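Local coordinates for protein type C neurotoxin (Clostridium botulinum, PDB 3PME) that probably binds gangliosides and membrane lipids at the nerve-cell surface, serving as the receptor-binding domain of a botulinum C/D mosaic neurotoxin, at residues Q114-K119 against L170-L175; N68-F73 against T144-I149; Y237-Y242 against N271-K276. All blocks are in the same frame, centred on the assembly; numbering follows the deposited sequence.

How the interactions relate
Interactions 1 and 2 belong to the N-terminal, concanavalin-like half of this receptor-binding domain, and interaction 3 to the C-terminal, trefoil-clan half. Along the chain the segments of interactions 1 and 2 alternate; their centres lie about 17 Å apart, and their nearest atoms come within about 5 Å without touching. Interaction 2 joins two neighbouring strands of one sheet, whereas interaction 1 ties together two surface loops at the end of the domain. Interaction 3 sits across the chain's centre from both, its centre about 51 Å from that of interaction 1 and about 39 Å from that of interaction 2. A sulfate ion, probably from the crystallisation liquor, is bound beside interaction 3, in part by Asn271.

Interaction 1: residues Q114-K119 against L170-L175; sequences QDINRK and LDEVKL
With chi1 at 74°, the CG of Asp115 sits between its backbone N and carbonyl carbon, and this turns the carboxylate so that one oxygen serves its own loop while the other faces 170-175. OD2 takes the backbone N-H of Asp171 (N to OD2 2.9 Å) on its anti side, 22° out of the carboxylate plane. OD1 accepts from Asn117 N and Lys119 N, arriving from opposite faces of that plane, so three N-H groups fix the carboxylate's rotation. One residue on, Ile116 N gives a 2.8 Å bond to Glu172 O, nearly in line with the C=O although bent to 139° at the hydrogen. Its CG1 branch then rests against the same carbonyl and on Glu172 CB, 3.9 Å away. The carboxylates of Asp115 and Asp171 run side by side, Asp115 OD2 4.0 Å from Asp171 OD2; a water within hydrogen-bonding distance of both may partly offset the repulsion. The extended chain of Lys119 passes Leu170 CD2, with CG 3.9 Å from that methyl. Leu170 and Val173 both reach Leu113. The Asp115-Asn117 bond makes an Asx turn, overlaid on a type I turn with G1 bulge (Arg118 left-handed) that closes the 108-114/120-126 hairpin.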
loop_
_atom_site.group_PDB
_atom_site.type_symbol
_atom_site.label_atom_id
_atom_site.label_comp_id
_atom_site.label_asym_id
_atom_site.label_seq_id
_atom_site.Cartn_x
_atom_site.Cartn_y
_atom_site.Cartn_z
ATOM N N GLN A 114 5.656 -26.017 -13.816
ATOM C CA GLN A 114 5.322 -26.918 -14.916
ATOM C C GLN A 114 6.438 -27.911 -15.198
ATOM O O GLN A 114 7.604 -27.525 -15.342
ATOM C CB GLN A 114 5.006 -26.096 -16.158
ATOM C CG GLN A 114 4.596 -26.903 -17.365
ATOM C CD GLN A 114 3.924 -26.019 -18.385
ATOM O OE1 GLN A 114 2.860 -25.455 -18.119
ATOM N NE2 GLN A 114 4.543 -25.874 -19.546
ATOM N N ASP A 115 6.075 -29.193 -15.279
ATOM C CA ASP A 115 7.060 -30.250 -15.501
ATOM C C ASP A 115 7.353 -30.511 -16.977
ATOM O O ASP A 115 6.801 -29.859 -17.873
ATOM C CB ASP A 115 6.685 -31.539 -14.742
ATOM C CG ASP A 115 5.512 -32.319 -15.370
ATOM O OD1 ASP A 115 5.150 -32.118 -16.544
ATOM O OD2 ASP A 115 4.975 -33.203 -14.661
ATOM N N ILE A 116 8.225 -31.483 -17.227
ATOM C CA ILE A 116 8.707 -31.703 -18.586
ATOM C C ILE A 116 7.677 -32.354 -19.518
ATOM O O ILE A 116 7.905 -32.452 -20.728
ATOM C CB ILE A 116 10.060 -32.458 -18.591
ATOM C CG1 ILE A 116 10.010 -33.686 -17.677
ATOM C CG2 ILE A 116 11.174 -31.532 -18.126
ATOM C CD1 ILE A 116 9.190 -34.848 -18.227
ATOM N N ASN A 117 6.541 -32.761 -18.958
ATOM C CA ASN A 117 5.420 -33.253 -19.759
ATOM C C ASN A 117 4.333 -32.195 -19.944
ATOM O O ASN A 117 3.232 -32.497 -20.406
ATOM C CB ASN A 117 4.825 -34.514 -19.132
ATOM C CG ASN A 117 5.778 -35.683 -19.179
ATOM O OD1 ASN A 117 5.952 -36.400 -18.198
ATOM N ND2 ASN A 117 6.428 -35.860 -20.320
ATOM N N ARG A 118 4.644 -30.961 -19.560
ATOM C CA ARG A 118 3.696 -29.854 -19.643
ATOM C C ARG A 118 2.536 -29.961 -18.649
ATOM O O ARG A 118 1.565 -29.216 -18.744
ATOM C CB ARG A 118 3.177 -29.692 -21.071
ATOM C CG ARG A 118 4.271 -29.314 -22.059
ATOM C CD ARG A 118 3.721 -29.070 -23.456
ATOM N NE ARG A 118 4.479 -28.026 -24.143
ATOM C CZ ARG A 118 4.302 -26.723 -23.940
ATOM N NH1 ARG A 118 3.392 -26.306 -23.068
ATOM N NH2 ARG A 118 5.037 -25.836 -24.601
ATOM N N LYS A 119 2.640 -30.877 -17.693
ATOM C CA LYS A 119 1.688 -30.917 -16.589
ATOM C C LYS A 119 2.057 -29.800 -15.616
ATOM O O LYS A 119 3.237 -29.551 -15.368
ATOM C CB LYS A 119 1.738 -32.283 -15.903
ATOM C CG LYS A 119 0.856 -32.422 -14.671
ATOM C CD LYS A 119 1.032 -33.792 -14.008
ATOM C CE LYS A 119 0.255 -33.876 -12.699
ATOM N NZ LYS A 119 0.561 -35.123 -11.938
ATOM N N LEU A 170 4.359 -34.021 -9.406
ATOM C CA LEU A 170 4.815 -33.627 -10.738
ATOM C C LEU A 170 5.961 -34.541 -11.128
ATOM O O LEU A 170 6.623 -35.126 -10.272
ATOM C CB LEU A 170 5.313 -32.175 -10.755
ATOM C CG LEU A 170 4.260 -31.064 -10.736
ATOM C CD1 LEU A 170 4.924 -29.681 -10.695
ATOM C CD2 LEU A 170 3.338 -31.175 -11.927
ATOM N N ASP A 171 6.206 -34.662 -12.427
ATOM C CA ASP A 171 7.440 -35.299 -12.864
ATOM C C ASP A 171 8.542 -34.244 -12.875
ATOM O O ASP A 171 8.395 -33.191 -12.250
ATOM C CB ASP A 171 7.224 -35.982 -14.209
ATOM C CG ASP A 171 6.261 -37.156 -14.092
ATOM O OD1 ASP A 171 6.483 -38.003 -13.204
ATOM O OD2 ASP A 171 5.273 -37.215 -14.855
ATOM N N GLU A 172 9.652 -34.522 -13.550
ATOM C CA GLU A 172 10.796 -33.623 -13.483
ATOM C C GLU A 172 10.464 -32.188 -13.901
ATOM O O GLU A 172 9.753 -31.956 -14.875
ATOM C CB GLU A 172 11.952 -34.154 -14.344
ATOM C CG GLU A 172 12.585 -35.443 -13.834
ATOM C CD GLU A 172 11.988 -36.696 -14.454
ATOM O OE1 GLU A 172 10.833 -36.667 -14.925
ATOM O OE2 GLU A 172 12.688 -37.730 -14.459
ATOM N N VAL A 173 10.997 -31.231 -13.150
ATOM C CA VAL A 173 10.933 -29.830 -13.541
ATOM C C VAL A 173 12.340 -29.412 -13.963
ATOM O O VAL A 173 13.304 -29.628 -13.227
ATOM C CB VAL A 173 10.438 -28.929 -12.390
ATOM C CG1 VAL A 173 10.546 -27.463 -12.791
ATOM C CG2 VAL A 173 9.002 -29.278 -12.014
ATOM N N LYS A 174 12.461 -28.862 -15.165
ATOM C CA LYS A 174 13.734 -28.342 -15.647
ATOM C C LYS A 174 13.685 -26.842 -15.454
ATOM O O LYS A 174 12.932 -26.165 -16.147
ATOM C CB LYS A 174 13.916 -28.686 -17.135
ATOM C CG LYS A 174 15.128 -28.063 -17.819
ATOM C CD LYS A 174 16.426 -28.558 -17.224
ATOM C CE LYS A 174 17.637 -28.001 -17.969
ATOM N NZ LYS A 174 17.657 -26.499 -17.904
ATOM N N LEU A 175 14.454 -26.344 -14.494
ATOM C CA LEU A 175 14.540 -24.903 -14.254
ATOM C C LEU A 175 15.413 -24.273 -15.309
ATOM O O LEU A 175 16.337 -24.902 -15.822
ATOM C CB LEU A 175 15.146 -24.605 -12.884
ATOM C CG LEU A 175 14.347 -25.096 -11.680
ATOM C CD1 LEU A 175 15.150 -24.932 -10.403
ATOM C CD2 LEU A 175 12.993 -24.387 -11.601
HETATM O O HOH W 1 3.939 -35.322 -15.792
#

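Interaction 2: residues N68-F73 against T144-I149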
loop_
_atom_site.group_PDB
_atom_site.type_symbol
_atom_site.label_atom_id
_atom_site.label_comp_id
_atom_site.label_asym_id
_atom_site.label_seq_id
_atom_site.Cartn_x
_atom_site.Cartn_y
_atom_site.Cartn_z
ATOM N N ASN A 68 14.500 -26.992 -2.830
ATOM C CA ASN A 68 13.697 -26.032 -2.081
ATOM C C ASN A 68 14.069 -24.588 -2.384
ATOM O O ASN A 68 15.242 -24.256 -2.548
ATOM C CB ASN A 68 13.772 -26.303 -0.571
ATOM C CG ASN A 68 15.186 -26.587 -0.083
ATOM O OD1 ASN A 68 16.142 -25.891 -0.436
ATOM N ND2 ASN A 68 15.323 -27.626 0.743
ATOM N N SER A 69 13.062 -23.721 -2.461
ATOM C CA SER A 69 13.318 -22.325 -2.781
ATOM C C SER A 69 12.205 -21.459 -2.233
ATOM O O SER A 69 11.141 -21.954 -1.861
ATOM C CB SER A 69 13.356 -22.129 -4.293
ATOM O OG SER A 69 12.057 -22.329 -4.827
ATOM N N SER A 70 12.461 -20.156 -2.204
ATOM C CA SER A 70 11.425 -19.177 -1.920
ATOM C C SER A 70 11.580 -18.015 -2.886
ATOM O O SER A 70 12.690 -17.665 -3.289
ATOM C CB SER A 70 11.509 -18.676 -0.479
ATOM O OG SER A 70 11.474 -19.765 0.445
ATOM N N VAL A 71 10.458 -17.417 -3.253
ATOM C CA VAL A 71 10.479 -16.240 -4.092
ATOM C C VAL A 71 9.677 -15.183 -3.344
ATOM O O VAL A 71 8.573 -15.471 -2.892
ATOM C CB VAL A 71 9.820 -16.524 -5.449
ATOM C CG1 VAL A 71 9.788 -15.259 -6.271
ATOM C CG2 VAL A 71 10.563 -17.668 -6.190
ATOM N N SER A 72 10.221 -13.982 -3.180
ATOM C CA SER A 72 9.465 -12.922 -2.524
ATOM C C SER A 72 9.546 -11.621 -3.312
ATOM O O SER A 72 10.537 -11.349 -3.970
ATOM C CB SER A 72 9.942 -12.705 -1.088
ATOM O OG SER A 72 11.231 -12.112 -1.053
ATOM N N PHE A 73 8.481 -10.828 -3.252
ATOM C CA PHE A 73 8.446 -9.526 -3.921
ATOM C C PHE A 73 7.154 -8.854 -3.525
ATOM O O PHE A 73 6.244 -9.518 -3.035
ATOM C CB PHE A 73 8.465 -9.684 -5.447
ATOM C CG PHE A 73 7.357 -10.559 -5.990
ATOM C CD1 PHE A 73 7.530 -11.936 -6.078
ATOM C CD2 PHE A 73 6.157 -10.013 -6.421
ATOM C CE1 PHE A 73 6.524 -12.753 -6.567
ATOM C CE2 PHE A 73 5.137 -10.819 -6.919
ATOM C CZ PHE A 73 5.319 -12.209 -6.989
ATOM N N THR A 144 4.931 -14.135 -1.170
ATOM C CA THR A 144 6.027 -15.071 -0.953
ATOM C C THR A 144 5.558 -16.446 -1.364
ATOM O O THR A 144 4.504 -16.917 -0.916
ATOM C CB THR A 144 6.499 -15.134 0.504
ATOM O OG1 THR A 144 6.654 -13.810 1.027
ATOM C CG2 THR A 144 7.842 -15.864 0.574
ATOM N N ILE A 145 6.336 -17.067 -2.237
ATOM C CA ILE A 145 6.073 -18.436 -2.663
ATOM C C ILE A 145 7.186 -19.316 -2.118
ATOM O O ILE A 145 8.356 -19.024 -2.354
ATOM C CB ILE A 145 6.110 -18.574 -4.194
ATOM C CG1 ILE A 145 5.242 -17.518 -4.883
ATOM C CG2 ILE A 145 5.688 -19.994 -4.609
ATOM C CD1 ILE A 145 3.818 -17.659 -4.583
ATOM N N THR A 146 6.838 -20.382 -1.392
ATOM C CA THR A 146 7.854 -21.380 -1.032
ATOM C C THR A 146 7.599 -22.651 -1.840
ATOM O O THR A 146 6.449 -22.996 -2.138
ATOM C CB THR A 146 7.908 -21.688 0.490
ATOM O OG1 THR A 146 6.689 -22.326 0.908
ATOM C CG2 THR A 146 8.117 -20.409 1.307
ATOM N N ASN A 147 8.683 -23.322 -2.215
ATOM C CA ASN A 147 8.589 -24.533 -3.025
ATOM C C ASN A 147 9.436 -25.617 -2.405
ATOM O O ASN A 147 10.588 -25.390 -2.076
ATOM C CB ASN A 147 9.106 -24.275 -4.442
ATOM C CG ASN A 147 8.357 -23.163 -5.153
ATOM O OD1 ASN A 147 7.258 -23.364 -5.664
ATOM N ND2 ASN A 147 8.963 -21.984 -5.203
ATOM N N ASN A 148 8.863 -26.801 -2.242
ATOM C CA ASN A 148 9.661 -27.938 -1.819
ATOM C C ASN A 148 9.268 -29.174 -2.612
ATOM O O ASN A 148 8.122 -29.626 -2.572
ATOM C CB ASN A 148 9.544 -28.183 -0.312
ATOM C CG ASN A 148 10.672 -29.041 0.221
ATOM O OD1 ASN A 148 10.981 -30.095 -0.337
ATOM N ND2 ASN A 148 11.303 -28.591 1.299
ATOM N N ILE A 149 10.235 -29.689 -3.353
ATOM C CA ILE A 149 10.003 -30.824 -4.234
ATOM C C ILE A 149 9.550 -32.057 -3.456
ATOM O O ILE A 149 9.002 -32.998 -4.032
ATOM C CB ILE A 149 11.265 -31.129 -5.065
ATOM C CG1 ILE A 149 10.898 -31.921 -6.318
ATOM C CG2 ILE A 149 12.311 -31.827 -4.218
ATOM C CD1 ILE A 149 9.878 -31.208 -7.182
#
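Asn147 and Ser69 face each other as a hydrogen-bonded pair, and the Asn147 side chain can be traced outward from the strand. Its CB lies 3.6 Å from Ser69 OG. Both side chains leave the same face of the sheet, and chi1 -58°, with CG opposite the carbonyl carbon, swings the amide toward the serine hydroxyl. CG passes 3.8 Å from Ser69 OG. ND2 then donates to Ser69 OG over 3.1 Å, with the hydroxyl oxygen 21° out of the amide plane. That bond adds to the two backbone bonds of the pair, Ser69 N to Asn147 O and Asn147 N to Ser69 O.

Two residues further along, Val71 and Ile145 repeat the backbone pattern, each N-H reaching the other's carbonyl oxygen in the carbonyl plane. Their side chains meet mainly at the root, CB to CB 4.4 Å. They lie on the same face as Asn147, and all three touch Trp111 of strand 108-114.

The reverse face carries the non-hydrogen-bonded pairs. Ser70 OG comes 3.5 Å from Thr146 CG2, but its polar partners are Lys203 O and Leu205 N; Thr144 and Thr146 touch Ile210 of helix 207-218. Between the bonded pairs, CA-H groups lean on carbonyl oxygens, with Ser70 CA 3.1 Å from Ile145 O. Strand 193-201 continues the sheet beyond 68-77, and strand 152-157 beyond 141-148. This is regular antiparallel pairing within one sheet of the concanavalin-like beta sandwich.

Interaction 3: residues Y237-Y242 against N271-K276. With SO4 (sulfate ion), chain C.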
loop_
_atom_site.group_PDB
_atom_site.type_symbol
_atom_site.label_atom_id
_atom_site.label_comp_id
_atom_site.label_asym_id
_atom_site.label_seq_id
_atom_site.Cartn_x
_atom_site.Cartn_y
_atom_site.Cartn_z
ATOM N N TYR A 237 -4.266 14.771 -0.760
ATOM C CA TYR A 237 -4.911 13.509 -0.386
ATOM C C TYR A 237 -6.366 13.718 -0.075
ATOM O O TYR A 237 -6.723 14.700 0.583
ATOM C CB TYR A 237 -4.273 12.909 0.868
ATOM C CG TYR A 237 -2.847 12.496 0.662
ATOM C CD1 TYR A 237 -2.535 11.370 -0.098
ATOM C CD2 TYR A 237 -1.810 13.218 1.228
ATOM C CE1 TYR A 237 -1.200 10.985 -0.295
ATOM C CE2 TYR A 237 -0.498 12.845 1.037
ATOM C CZ TYR A 237 -0.194 11.733 0.279
ATOM O OH TYR A 237 1.121 11.382 0.102
ATOM N N TYR A 238 -7.210 12.793 -0.517
ATOM C CA TYR A 238 -8.559 12.726 0.017
ATOM C C TYR A 238 -8.456 11.963 1.316
ATOM O O TYR A 238 -8.233 10.736 1.329
ATOM C CB TYR A 238 -9.510 12.056 -0.972
ATOM C CG TYR A 238 -9.549 12.780 -2.304
ATOM C CD1 TYR A 238 -10.360 13.905 -2.482
ATOM C CD2 TYR A 238 -8.754 12.364 -3.367
ATOM C CE1 TYR A 238 -10.385 14.578 -3.697
ATOM C CE2 TYR A 238 -8.779 13.029 -4.585
ATOM C CZ TYR A 238 -9.591 14.136 -4.736
ATOM O OH TYR A 238 -9.606 14.792 -5.947
ATOM N N MET A 239 -8.555 12.699 2.413
ATOM C CA MET A 239 -8.446 12.117 3.739
ATOM C C MET A 239 -9.759 11.445 4.115
ATOM O O MET A 239 -10.812 12.072 4.066
ATOM C CB MET A 239 -8.087 13.200 4.748
ATOM C CG MET A 239 -7.956 12.706 6.173
ATOM S SD MET A 239 -7.426 14.082 7.218
ATOM C CE MET A 239 -7.264 13.265 8.804
ATOM N N ILE A 240 -9.698 10.164 4.461
ATOM C CA ILE A 240 -10.891 9.442 4.863
ATOM C C ILE A 240 -10.709 8.730 6.191
ATOM O O ILE A 240 -9.603 8.325 6.563
ATOM C CB ILE A 240 -11.334 8.397 3.801
ATOM C CG1 ILE A 240 -10.193 7.426 3.489
ATOM C CG2 ILE A 240 -11.820 9.102 2.534
ATOM C CD1 ILE A 240 -10.669 6.108 2.863
ATOM N N ASN A 241 -11.809 8.589 6.911
ATOM C CA ASN A 241 -11.864 7.660 8.011
ATOM C C ASN A 241 -12.095 6.248 7.473
ATOM O O ASN A 241 -12.859 6.055 6.531
ATOM C CB ASN A 241 -12.989 8.039 8.961
ATOM C CG ASN A 241 -12.971 7.213 10.216
ATOM O OD1 ASN A 241 -13.645 6.187 10.309
ATOM N ND2 ASN A 241 -12.164 7.632 11.182
ATOM N N TYR A 242 -11.431 5.271 8.079
ATOM C CA TYR A 242 -11.583 3.878 7.685
ATOM C C TYR A 242 -13.046 3.495 7.486
ATOM O O TYR A 242 -13.386 2.742 6.567
ATOM C CB TYR A 242 -10.965 2.999 8.777
ATOM C CG TYR A 242 -10.844 1.534 8.451
ATOM C CD1 TYR A 242 -11.915 0.673 8.628
ATOM C CD2 TYR A 242 -9.643 1.013 8.011
ATOM C CE1 TYR A 242 -11.794 -0.676 8.349
ATOM C CE2 TYR A 242 -9.511 -0.332 7.728
ATOM C CZ TYR A 242 -10.590 -1.165 7.894
ATOM O OH TYR A 242 -10.457 -2.506 7.611
ATOM N N ASN A 271 -12.485 18.369 -1.939
ATOM C CA ASN A 271 -11.732 18.994 -0.852
ATOM C C ASN A 271 -10.539 18.181 -0.342
ATOM O O ASN A 271 -10.432 17.913 0.850
ATOM C CB ASN A 271 -12.651 19.333 0.330
ATOM C CG ASN A 271 -13.839 20.188 -0.076
ATOM O OD1 ASN A 271 -13.771 20.956 -1.039
ATOM N ND2 ASN A 271 -14.928 20.074 0.672
ATOM N N PRO A 272 -9.616 17.822 -1.230
ATOM C CA PRO A 272 -8.408 17.169 -0.733
ATOM C C PRO A 272 -7.645 18.084 0.202
ATOM O O PRO A 272 -7.711 19.320 0.081
ATOM C CB PRO A 272 -7.600 16.901 -2.010
ATOM C CG PRO A 272 -8.074 17.960 -2.969
ATOM C CD PRO A 272 -9.540 18.117 -2.671
ATOM N N ILE A 273 -6.964 17.484 1.164
ATOM C CA ILE A 273 -6.060 18.212 2.039
ATOM C C ILE A 273 -4.602 18.041 1.602
ATOM O O ILE A 273 -4.282 17.190 0.765
ATOM C CB ILE A 273 -6.259 17.799 3.519
ATOM C CG1 ILE A 273 -6.092 16.281 3.723
ATOM C CG2 ILE A 273 -7.640 18.244 3.997
ATOM C CD1 ILE A 273 -4.638 15.814 3.697
ATOM N N THR A 274 -3.719 18.878 2.136
ATOM C CA THR A 274 -2.290 18.617 2.058
ATOM C C THR A 274 -1.738 18.604 3.477
ATOM O O THR A 274 -2.338 19.161 4.391
ATOM C CB THR A 274 -1.539 19.634 1.223
ATOM O OG1 THR A 274 -1.729 20.931 1.796
ATOM C CG2 THR A 274 -2.058 19.635 -0.210
ATOM N N ILE A 275 -0.620 17.914 3.668
ATOM C CA ILE A 275 -0.022 17.800 4.990
ATOM C C ILE A 275 1.263 18.606 5.011
ATOM O O ILE A 275 2.079 18.522 4.079
ATOM C CB ILE A 275 0.258 16.320 5.362
ATOM C CG1 ILE A 275 -1.014 15.487 5.200
ATOM C CG2 ILE A 275 0.790 16.220 6.791
ATOM C CD1 ILE A 275 -0.783 13.982 5.345
ATOM N N LYS A 276 1.423 19.411 6.053
ATOM C CA LYS A 276 2.591 20.267 6.193
ATOM C C LYS A 276 3.411 19.853 7.407
ATOM O O LYS A 276 2.872 19.381 8.401
ATOM C CB LYS A 276 2.164 21.733 6.339
ATOM C CG LYS A 276 1.297 22.258 5.204
ATOM C CD LYS A 276 2.119 22.411 3.956
ATOM C CE LYS A 276 1.352 23.101 2.850
ATOM N NZ LYS A 276 2.220 23.235 1.651
HETATM S S SO4 C . -18.740 21.545 0.045
HETATM O O1 SO4 C . -19.615 20.393 0.272
HETATM O O2 SO4 C . -17.341 21.168 0.138
HETATM O O3 SO4 C . -19.002 22.070 -1.293
HETATM O O4 SO4 C . -19.021 22.578 1.041
HETATM O O HOH W 2 -9.578 15.492 2.369
#
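Pro272 is the bump that Tyr238 covers: the pyrrolidine ring lies alongside the phenol, pointing the same way, with CB over one ring face, 4.2 Å from the centroid and 21° off the normal. CB is offset toward the rim, and CD lies 3.8 Å from Tyr238 CE1. The same Pro272 CB also lies 3.5 Å from Tyr237 O, roughly at right angles to its direction to the ring. The proline thus sits in the angle between the Tyr237 carbonyl and the Tyr238 ring face.

Ile273 fills the next hollow, between Tyr237 and Met239. With chi1 at 56°, its CG1 is tucked over the backbone, which brings this longer branch across to the 237-242 side. CG1 settles against Met239 CB at 3.8 Å, and CD1 leans on Tyr237 CB. Beyond CB, the extended methionine chain leads off toward Trp403, Phe405 and Ile249. Two residues on from Ile273, Ile275 CD1 approaches Tyr237 CD2 obliquely, 4.3 Å away, while the phenol's OH is engaged by Lys232 N.

The backbones join through a single antiparallel bridge. Tyr237 N reaches Ile273 O in a nearly straight bond (168° at the hydrogen), and Ile273 N returns one to Tyr237 O. Past this pair the strands part: 238-241 pairs with 403-406, and 273-277 with 292-299. Where they part, a water accepts from Met239 N and donates to Asn271 O, linking the two backbones. Just outside, Asn271 ND2 gives a 2.7 Å bond to sulfate O2, and Tyr248, Tyr299 and Lys270 also hold this ion. Chemically, then, apolar surfaces do most of the joining, the two backbone hydrogen bonds set the alignment, and the polar groups beside them hold a sulfate here, probably from the crystallisation liquor.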